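Local coordinates for methylated RNA-binding protein 1 (Saccharomyces cerevisiae S288c, PDB 4RCM) that binds N6-methyladenosine-containing RNA through its YTH domain and lowers the stability of PHO4 mRNA, so regulating phosphate metabolism after transcription, at residues F65-N68 / F73-V76; R17-K22 / S49-K54; N35-S40 / M85-S90. All blocks are in the same frame, centred on the assembly; numbering follows the deposited sequence.

Interaction 1: residues F65-N68 / F73-V76; sequences FSIN and FCGV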
loop_
_atom_site.group_PDB
_atom_site.type_symbol
_atom_site.label_atom_id
_atom_site.label_comp_id
_atom_site.label_asym_id
_atom_site.label_seq_id
_atom_site.Cartn_x
_atom_site.Cartn_y
_atom_site.Cartn_z
ATOM N N PHE A 65 0.692 -2.515 0.410
ATOM C CA PHE A 65 2.081 -2.851 0.766
ATOM C C PHE A 65 2.490 -4.314 0.628
ATOM O O PHE A 65 1.931 -5.224 1.256
ATOM C CB PHE A 65 2.365 -2.380 2.146
ATOM C CG PHE A 65 2.756 -0.948 2.192
ATOM C CD1 PHE A 65 1.807 0.062 2.157
ATOM C CD2 PHE A 65 4.085 -0.619 2.286
ATOM C CE1 PHE A 65 2.213 1.416 2.217
ATOM C CE2 PHE A 65 4.481 0.704 2.375
ATOM C CZ PHE A 65 3.551 1.711 2.301
ATOM N N SER A 66 3.560 -4.505 -0.119
ATOM C CA SER A 66 4.080 -5.830 -0.326
ATOM C C SER A 66 5.613 -5.821 -0.129
ATOM O O SER A 66 6.267 -4.806 -0.378
ATOM C CB SER A 66 3.723 -6.219 -1.760
ATOM O OG SER A 66 3.936 -7.595 -1.967
ATOM N N ILE A 67 6.176 -6.941 0.319
ATOM C CA ILE A 67 7.660 -7.089 0.456
ATOM C C ILE A 67 8.200 -7.977 -0.690
ATOM O O ILE A 67 7.754 -9.159 -0.873
ATOM C CB ILE A 67 8.047 -7.687 1.847
ATOM C CG1 ILE A 67 7.535 -6.740 2.962
ATOM C CG2 ILE A 67 9.553 -7.881 1.973
ATOM C CD1 ILE A 67 7.276 -7.480 4.265
ATOM N N ASN A 68 9.153 -7.436 -1.426
ATOM C CA ASN A 68 9.800 -8.170 -2.508
ATOM C C ASN A 68 10.397 -9.497 -2.027
ATOM O O ASN A 68 10.774 -9.654 -0.832
ATOM C CB ASN A 68 10.874 -7.324 -3.210
ATOM C CG ASN A 68 11.152 -7.808 -4.625
ATOM O OD1 ASN A 68 10.217 -8.081 -5.385
ATOM N ND2 ASN A 68 12.431 -7.915 -4.992
ATOM N N PHE A 73 2.123 -9.805 1.324
ATOM C CA PHE A 73 1.243 -8.626 1.193
ATOM C C PHE A 73 0.815 -8.383 2.601
ATOM O O PHE A 73 0.144 -9.231 3.157
ATOM C CB PHE A 73 0.036 -8.849 0.239
ATOM C CG PHE A 73 0.352 -8.516 -1.228
ATOM C CD1 PHE A 73 1.163 -9.360 -1.992
ATOM C CD2 PHE A 73 -0.146 -7.342 -1.829
ATOM C CE1 PHE A 73 1.471 -9.032 -3.324
ATOM C CE2 PHE A 73 0.150 -7.030 -3.157
ATOM C CZ PHE A 73 0.966 -7.869 -3.899
ATOM N N CYS A 74 1.250 -7.270 3.206
ATOM C CA CYS A 74 1.059 -7.119 4.655
ATOM C C CYS A 74 0.123 -5.973 5.213
ATOM O O CYS A 74 -0.038 -5.836 6.426
ATOM C CB CYS A 74 2.391 -7.138 5.359
ATOM S SG CYS A 74 3.654 -6.132 4.649
ATOM N N GLY A 75 -0.508 -5.207 4.335
ATOM C CA GLY A 75 -1.603 -4.347 4.765
ATOM C C GLY A 75 -1.829 -3.225 3.775
ATOM O O GLY A 75 -1.281 -3.238 2.692
ATOM N N VAL A 76 -2.708 -2.315 4.159
ATOM C CA VAL A 76 -3.168 -1.240 3.226
ATOM C C VAL A 76 -3.018 0.092 3.908
ATOM O O VAL A 76 -3.431 0.262 5.011
ATOM C CB VAL A 76 -4.623 -1.492 2.806
ATOM C CG1 VAL A 76 -5.010 -0.572 1.670
ATOM C CG2 VAL A 76 -4.842 -2.976 2.383
#

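Interaction 2: residues R17-K22 / S49-K54; sequences RFFVIK and SEAYKK. With nucleotides of chain C.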
loop_
_atom_site.group_PDB
_atom_site.type_symbol
_atom_site.label_atom_id
_atom_site.label_comp_id
_atom_site.label_asym_id
_atom_site.label_seq_id
_atom_site.Cartn_x
_atom_site.Cartn_y
_atom_site.Cartn_z
ATOM N N ARG A 17 -8.039 5.614 -6.298
ATOM C CA ARG A 17 -6.954 4.997 -7.051
ATOM C C ARG A 17 -6.141 4.078 -6.163
ATOM O O ARG A 17 -6.037 4.340 -4.976
ATOM C CB ARG A 17 -6.127 6.098 -7.738
ATOM C CG ARG A 17 -6.928 6.701 -8.893
ATOM C CD ARG A 17 -6.234 7.840 -9.604
ATOM N NE ARG A 17 -5.179 7.340 -10.458
ATOM C CZ ARG A 17 -4.400 8.110 -11.220
ATOM N NH1 ARG A 17 -4.585 9.413 -11.236
ATOM N NH2 ARG A 17 -3.455 7.558 -11.976
ATOM N N PHE A 18 -5.689 2.952 -6.735
ATOM C CA PHE A 18 -4.978 1.888 -6.001
ATOM C C PHE A 18 -3.633 1.627 -6.654
ATOM O O PHE A 18 -3.569 1.394 -7.866
ATOM C CB PHE A 18 -5.766 0.580 -6.045
ATOM C CG PHE A 18 -7.101 0.653 -5.382
ATOM C CD1 PHE A 18 -7.229 0.384 -4.042
ATOM C CD2 PHE A 18 -8.241 0.981 -6.116
ATOM C CE1 PHE A 18 -8.452 0.488 -3.424
ATOM C CE2 PHE A 18 -9.479 1.049 -5.502
ATOM C CZ PHE A 18 -9.593 0.776 -4.150
ATOM N N PHE A 19 -2.579 1.572 -5.841
ATOM C CA PHE A 19 -1.238 1.226 -6.311
ATOM C C PHE A 19 -0.611 0.219 -5.405
ATOM O O PHE A 19 -0.879 0.213 -4.197
ATOM C CB PHE A 19 -0.328 2.437 -6.303
ATOM C CG PHE A 19 -0.828 3.558 -7.133
ATOM C CD1 PHE A 19 -1.677 4.501 -6.583
ATOM C CD2 PHE A 19 -0.460 3.672 -8.458
ATOM C CE1 PHE A 19 -2.175 5.543 -7.335
ATOM C CE2 PHE A 19 -0.924 4.721 -9.214
ATOM C CZ PHE A 19 -1.778 5.658 -8.660
ATOM N N VAL A 20 0.253 -0.614 -5.972
ATOM C CA VAL A 20 1.065 -1.529 -5.175
ATOM C C VAL A 20 2.314 -0.785 -4.702
ATOM O O VAL A 20 2.849 0.031 -5.442
ATOM C CB VAL A 20 1.468 -2.804 -5.953
ATOM C CG1 VAL A 20 2.611 -3.547 -5.284
ATOM C CG2 VAL A 20 0.273 -3.719 -6.073
ATOM N N ILE A 21 2.772 -1.114 -3.486
ATOM C CA ILE A 21 4.082 -0.607 -2.942
ATOM C C ILE A 21 4.919 -1.856 -2.710
ATOM O O ILE A 21 4.448 -2.801 -2.053
ATOM C CB ILE A 21 3.953 0.199 -1.619
ATOM C CG1 ILE A 21 3.132 1.467 -1.816
ATOM C CG2 ILE A 21 5.331 0.592 -1.056
ATOM C CD1 ILE A 21 3.740 2.521 -2.723
ATOM N N LYS A 22 6.138 -1.889 -3.282
ATOM C CA LYS A 22 7.049 -3.042 -3.021
ATOM C C LYS A 22 8.183 -2.487 -2.192
ATOM O O LYS A 22 8.879 -1.513 -2.602
ATOM C CB LYS A 22 7.618 -3.660 -4.311
ATOM C CG LYS A 22 6.603 -4.189 -5.297
ATOM C CD LYS A 22 5.745 -5.314 -4.716
ATOM C CE LYS A 22 6.533 -6.581 -4.373
ATOM N NZ LYS A 22 5.635 -7.730 -4.030
ATOM N N SER A 49 2.322 11.224 -6.493
ATOM C CA SER A 49 2.010 12.625 -6.302
ATOM C C SER A 49 1.067 13.159 -7.379
ATOM O O SER A 49 0.166 13.908 -7.090
ATOM C CB SER A 49 3.322 13.431 -6.281
ATOM O OG SER A 49 3.099 14.825 -6.324
ATOM N N GLU A 50 1.267 12.770 -8.620
ATOM C CA GLU A 50 0.389 13.233 -9.694
ATOM C C GLU A 50 -1.013 12.672 -9.498
ATOM O O GLU A 50 -1.983 13.356 -9.669
ATOM C CB GLU A 50 0.958 12.860 -11.084
ATOM C CG GLU A 50 2.361 13.397 -11.358
ATOM N N ALA A 51 -1.120 11.407 -9.117
ATOM C CA ALA A 51 -2.413 10.850 -8.769
ATOM C C ALA A 51 -3.107 11.577 -7.607
ATOM O O ALA A 51 -4.316 11.826 -7.657
ATOM C CB ALA A 51 -2.259 9.366 -8.431
ATOM N N TYR A 52 -2.380 11.828 -6.529
ATOM C CA TYR A 52 -2.926 12.501 -5.349
ATOM C C TYR A 52 -3.455 13.929 -5.663
ATOM O O TYR A 52 -4.571 14.329 -5.267
ATOM C CB TYR A 52 -1.809 12.643 -4.327
ATOM C CG TYR A 52 -2.309 13.175 -3.037
ATOM C CD1 TYR A 52 -2.992 12.348 -2.149
ATOM C CD2 TYR A 52 -2.156 14.497 -2.703
ATOM C CE1 TYR A 52 -3.465 12.867 -0.952
ATOM C CE2 TYR A 52 -2.637 15.008 -1.515
ATOM C CZ TYR A 52 -3.276 14.201 -0.651
ATOM O OH TYR A 52 -3.741 14.718 0.536
ATOM N N LYS A 53 -2.627 14.675 -6.365
ATOM C CA LYS A 53 -2.939 16.035 -6.800
ATOM C C LYS A 53 -4.269 16.163 -7.519
ATOM O O LYS A 53 -4.954 17.145 -7.372
ATOM C CB LYS A 53 -1.869 16.514 -7.766
ATOM C CG LYS A 53 -1.020 17.661 -7.283
ATOM C CD LYS A 53 -0.017 18.069 -8.365
ATOM N N LYS A 54 -4.583 15.190 -8.360
ATOM C CA LYS A 54 -5.724 15.278 -9.256
ATOM C C LYS A 54 -7.007 14.744 -8.590
ATOM O O LYS A 54 -8.082 14.800 -9.186
ATOM C CB LYS A 54 -5.436 14.482 -10.540
ATOM C CG LYS A 54 -4.260 14.985 -11.367
ATOM C CD LYS A 54 -4.472 16.390 -11.904
ATOM C C2 6MZ C 3 12.485 -0.006 0.627
ATOM C C4 6MZ C 3 11.712 0.450 -1.559
ATOM C C5 6MZ C 3 11.211 1.761 -1.120
ATOM N N9 6MZ C 3 11.399 0.357 -2.866
ATOM N N3 6MZ C 3 12.334 -0.383 -0.647
ATOM N N1 6MZ C 3 12.058 1.187 1.096
ATOM C C6 6MZ C 3 11.433 2.100 0.318
ATOM N N6 6MZ C 3 11.042 3.306 0.786
ATOM C C9 6MZ C 3 11.403 3.790 2.100
ATOM N N7 6MZ C 3 10.656 2.378 -2.203
ATOM C C8 6MZ C 3 10.791 1.506 -3.253
ATOM O "O5'" 6MZ C 3 13.765 0.305 -7.902
ATOM C "C5'" 6MZ C 3 13.580 0.570 -6.489
ATOM C "C4'" 6MZ C 3 13.020 -0.662 -5.765
ATOM O "O4'" 6MZ C 3 13.060 -0.468 -4.335
ATOM C "C1'" 6MZ C 3 11.807 -0.843 -3.708
ATOM C "C2'" 6MZ C 3 10.933 -1.354 -4.869
ATOM O "O2'" 6MZ C 3 10.977 -2.802 -4.989
ATOM C "C3'" 6MZ C 3 11.572 -0.996 -6.164
ATOM O "O3'" 6MZ C 3 11.406 -2.177 -6.994
HETATM O O HOH W 1 -6.294 11.092 -9.334
#

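Interaction 3: residues N35-S40 / M85-S90; sequences NGIWSS and MDLDTS. With nucleotides of chain C.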
loop_
_atom_site.group_PDB
_atom_site.type_symbol
_atom_site.label_atom_id
_atom_site.label_comp_id
_atom_site.label_asym_id
_atom_site.label_seq_id
_atom_site.Cartn_x
_atom_site.Cartn_y
_atom_site.Cartn_z
ATOM N N ASN A 35 5.737 5.560 12.092
ATOM C CA ASN A 35 5.951 6.976 11.797
ATOM C C ASN A 35 4.919 7.680 10.897
ATOM O O ASN A 35 4.925 8.955 10.761
ATOM C CB ASN A 35 7.319 7.175 11.148
ATOM C CG ASN A 35 8.456 7.004 12.104
ATOM O OD1 ASN A 35 8.989 8.002 12.660
ATOM N ND2 ASN A 35 8.868 5.744 12.310
ATOM N N GLY A 36 4.132 6.887 10.191
ATOM C CA GLY A 36 3.084 7.365 9.357
ATOM C C GLY A 36 3.578 8.093 8.117
ATOM O O GLY A 36 2.903 9.015 7.644
ATOM N N ILE A 37 4.740 7.683 7.581
ATOM C CA ILE A 37 5.174 8.160 6.289
ATOM C C ILE A 37 5.645 7.035 5.372
ATOM O O ILE A 37 5.832 5.894 5.798
ATOM C CB ILE A 37 6.279 9.181 6.423
ATOM C CG1 ILE A 37 7.544 8.557 7.029
ATOM C CG2 ILE A 37 5.813 10.296 7.314
ATOM C CD1 ILE A 37 8.758 9.507 6.968
ATOM N N TRP A 38 5.793 7.390 4.094
ATOM C CA TRP A 38 6.414 6.543 3.105
ATOM C C TRP A 38 7.130 7.403 2.089
ATOM O O TRP A 38 6.808 8.598 1.906
ATOM C CB TRP A 38 5.393 5.616 2.409
ATOM C CG TRP A 38 6.070 4.582 1.541
ATOM C CD1 TRP A 38 6.096 4.553 0.184
ATOM C CD2 TRP A 38 6.895 3.484 1.987
ATOM N NE1 TRP A 38 6.810 3.454 -0.254
ATOM C CE2 TRP A 38 7.328 2.793 0.832
ATOM C CE3 TRP A 38 7.259 2.986 3.254
ATOM C CZ2 TRP A 38 8.122 1.643 0.896
ATOM C CZ3 TRP A 38 8.076 1.821 3.315
ATOM C CH2 TRP A 38 8.472 1.163 2.131
ATOM N N SER A 39 8.177 6.820 1.512
ATOM C CA SER A 39 8.931 7.417 0.389
ATOM C C SER A 39 9.115 6.319 -0.642
ATOM O O SER A 39 9.525 5.188 -0.289
ATOM C CB SER A 39 10.339 7.896 0.806
ATOM O OG SER A 39 10.345 9.130 1.524
ATOM N N SER A 40 8.789 6.619 -1.890
ATOM C CA SER A 40 9.126 5.722 -3.039
ATOM C C SER A 40 10.406 6.296 -3.628
ATOM O O SER A 40 11.094 7.038 -2.942
ATOM C CB SER A 40 8.017 5.695 -4.111
ATOM O OG SER A 40 8.177 4.581 -5.049
ATOM N N MET A 85 8.743 18.526 1.954
ATOM C CA MET A 85 10.164 18.793 2.024
ATOM C C MET A 85 10.710 18.431 3.404
ATOM O O MET A 85 11.889 18.076 3.509
ATOM C CB MET A 85 10.441 20.265 1.712
ATOM N N ASP A 86 9.863 18.486 4.455
ATOM C CA ASP A 86 10.357 18.540 5.853
ATOM C C ASP A 86 9.992 17.366 6.787
ATOM O O ASP A 86 10.036 17.518 8.011
ATOM C CB ASP A 86 9.947 19.893 6.489
ATOM C CG ASP A 86 8.398 20.116 6.526
ATOM O OD1 ASP A 86 7.622 19.252 6.036
ATOM O OD2 ASP A 86 7.958 21.176 7.038
ATOM N N LEU A 87 9.643 16.202 6.225
ATOM C CA LEU A 87 9.436 14.973 7.038
ATOM C C LEU A 87 10.761 14.243 7.285
ATOM O O LEU A 87 11.682 14.397 6.521
ATOM C CB LEU A 87 8.427 14.016 6.362
ATOM C CG LEU A 87 6.957 14.472 6.265
ATOM C CD1 LEU A 87 6.187 13.672 5.234
ATOM C CD2 LEU A 87 6.243 14.397 7.617
ATOM N N ASP A 88 10.830 13.420 8.334
ATOM C CA ASP A 88 12.090 12.725 8.752
ATOM C C ASP A 88 12.398 11.464 7.909
ATOM O O ASP A 88 12.141 10.317 8.331
ATOM C CB ASP A 88 12.060 12.398 10.279
ATOM C CG ASP A 88 13.373 11.738 10.796
ATOM O OD1 ASP A 88 14.395 11.821 10.068
ATOM O OD2 ASP A 88 13.366 11.136 11.927
ATOM N N THR A 89 12.959 11.690 6.715
ATOM C CA THR A 89 13.403 10.584 5.856
ATOM C C THR A 89 14.654 9.818 6.381
ATOM O O THR A 89 15.138 8.877 5.728
ATOM C CB THR A 89 13.606 11.061 4.404
ATOM O OG1 THR A 89 14.452 12.203 4.380
ATOM C CG2 THR A 89 12.238 11.464 3.759
ATOM N N SER A 90 15.132 10.159 7.589
ATOM C CA SER A 90 16.311 9.511 8.172
ATOM C C SER A 90 15.978 8.102 8.656
ATOM O O SER A 90 16.879 7.314 8.830
ATOM C CB SER A 90 16.921 10.333 9.338
ATOM O OG SER A 90 16.296 10.016 10.594
ATOM C C2 6MZ C 3 12.485 -0.006 0.627
ATOM C C4 6MZ C 3 11.712 0.450 -1.559
ATOM C C5 6MZ C 3 11.211 1.761 -1.120
ATOM N N9 6MZ C 3 11.399 0.357 -2.866
ATOM N N3 6MZ C 3 12.334 -0.383 -0.647
ATOM N N1 6MZ C 3 12.058 1.187 1.096
ATOM C C6 6MZ C 3 11.433 2.100 0.318
ATOM N N6 6MZ C 3 11.042 3.306 0.786
ATOM C C9 6MZ C 3 11.403 3.790 2.100
ATOM N N7 6MZ C 3 10.656 2.378 -2.203
ATOM C C8 6MZ C 3 10.791 1.506 -3.253
ATOM O "O5'" 6MZ C 3 13.765 0.305 -7.902
ATOM C "C5'" 6MZ C 3 13.580 0.570 -6.489
ATOM C "C4'" 6MZ C 3 13.020 -0.662 -5.765
ATOM O "O4'" 6MZ C 3 13.060 -0.468 -4.335
ATOM C "C1'" 6MZ C 3 11.807 -0.843 -3.708
ATOM C "C2'" 6MZ C 3 10.933 -1.354 -4.869
ATOM O "O2'" 6MZ C 3 10.977 -2.802 -4.989
ATOM C "C3'" 6MZ C 3 11.572 -0.996 -6.164
ATOM O "O3'" 6MZ C 3 11.406 -2.177 -6.994
#

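Interaction 1: residues F65-N68 / F73-V76
The S66 side chain sits over one face of the F73 ring, CB above the centre and OG toward the rim, and this is the tightest part of the contact. S66 CB is 3.7 Å from the ring centroid, only 5° off the ring normal, a CH-pi contact. S66 OG is 3.2 Å from F73 CE1. The hydroxyl is placed there with OG anti to the backbone N (chi1 -168°). It is also hydrogen-bonded to K22 NZ and to R72 O, which should fix its rotation. F151 of helix 141-151 packs on F73 as well. The two segments are the paired strands of a beta hairpin, 61-67 and 72-79, inside the central sheet of the YTH domain. S66 and F73 form an antiparallel non-hydrogen-bonded pair. Beside them, C74 N donates to F65 O at 2.9 Å. The second bond, F65 N to G75 O, is longer at 3.1 Å and more bent, 144° at the hydrogen. G75 has backbone angles at which a side chain would press on the preceding carbonyl O. Between I67 and C74 the packing is looser, with one apolar contact, I67 CD1 to C74 SG at 3.9 Å. V29 of helix 26-35 touches both side chains. The strand gives way to loop at N68, which is exposed and, by similarity, binds the methylated nucleotide.

Interaction 2: residues R17-K22 / S49-K54
In the YTH fold, helix 42-53 packs here against the start of strand 17-23, and A51 is the residue through which the helix touches R17 and F19. The methyl group A51 CB lies over one face of the R17 guanidinium, 3.6 Å above its plane and toward the rim. Its nearest guanidinium atom is R17 NH1, at 3.6 Å from A51 CB. The arginine chain bends at chi3 (75°), and this turns the flat group across the methyl. Two residues on, F19 reaches the same methyl with the far end of its ring, F19 CZ to A51 CB at 3.7 Å. No direct hydrogen bond joins the segments. A water bridges them instead. It accepts from R17 NH1 at 3.1 Å, in the guanidinium plane, and donates to A51 O at 2.7 Å. R17 NH2 makes a salt bridge to E138 on the neighbouring strand 138-139. K22, at the other end of the strand, belongs to the RNA site, and its carbonyl K22 O lies 3.1 Å from C2' of the methylated nucleotide of chain C. The guanidinium gives its face to a methyl while its N-H groups keep polar partners; the salt bridge to E138 probably offsets its charge.

Interaction 3: residues N35-S40 / M85-S90
The pocket for the methylated adenine of the RNA is built partly from segment 35-40, and the loop 85-90 packs beside it through I37 and S39. I37 CG2 meets L87 CD1 at 4.0 Å, and the two branched ends overlap alongside one another, running opposite ways. CG1 of I37 is tucked in between its own backbone N and C (chi1 65°), and from there it carries CD1 to D88 O, 3.7 Å away. Further along, S39 OG touches the methyl T89 CG2 at 3.7 Å. The hydroxyl S39 OG is hydrogen-bonded to G99 O, and T89 OG1 to E95, so both polar ends have partners beyond this contact. D88 to S90 form an Asx turn, D88 OD1 accepting from S90 N at 3.1 Å. It also accepts from S90 OG at 2.7 Å. The first donor stands well above the carboxylate plane, and the second comes from the syn side. S39 and W38 meet the nucleotide of chain C. Its N6 donates to S39 O at 2.6 Å, 160° at the hydrogen. The same N6 sits 3.4 Å above the W38 ring, toward the rim, with the base nearly parallel to the indole and offset. W92, part of the site by similarity, meets the W38 ring edge-to-face. With an alanine at W38 the indole is gone; the N6 end of the base would probably lose the aromatic surface beneath it, and W92 and F65 would be left without the ring they meet. The single N-H of the methylated amine is given to S39 O, and its methyl C9 lies 4.1 Å from W38 CZ3. Together with W92, this is consistent with the aromatic cage by which YTH domains recognise N6-methyladenosine.

Interactions 1 and 2 meet where strand 61-67 runs beside strand 17-23 in one sheet, with centres about 15 Å apart. They are joined by the S66 OG to K22 NZ bond, 2.7 Å, and by S66 N to I21 O, 2.7 Å. Interaction 3 is about 18 Å from interaction 1 and about 16 Å from interaction 2, centre to centre. It meets both through W38: F65 CE2 lies 3.7 Å from W38 CE3, and I21 CG2 lies 3.3 Å from W38 NE1. F65 and I21 therefore pack behind a wall of the m6A pocket. K22 and W38 both reach the nucleotide, whereas the helix packing at A51 lies away from it.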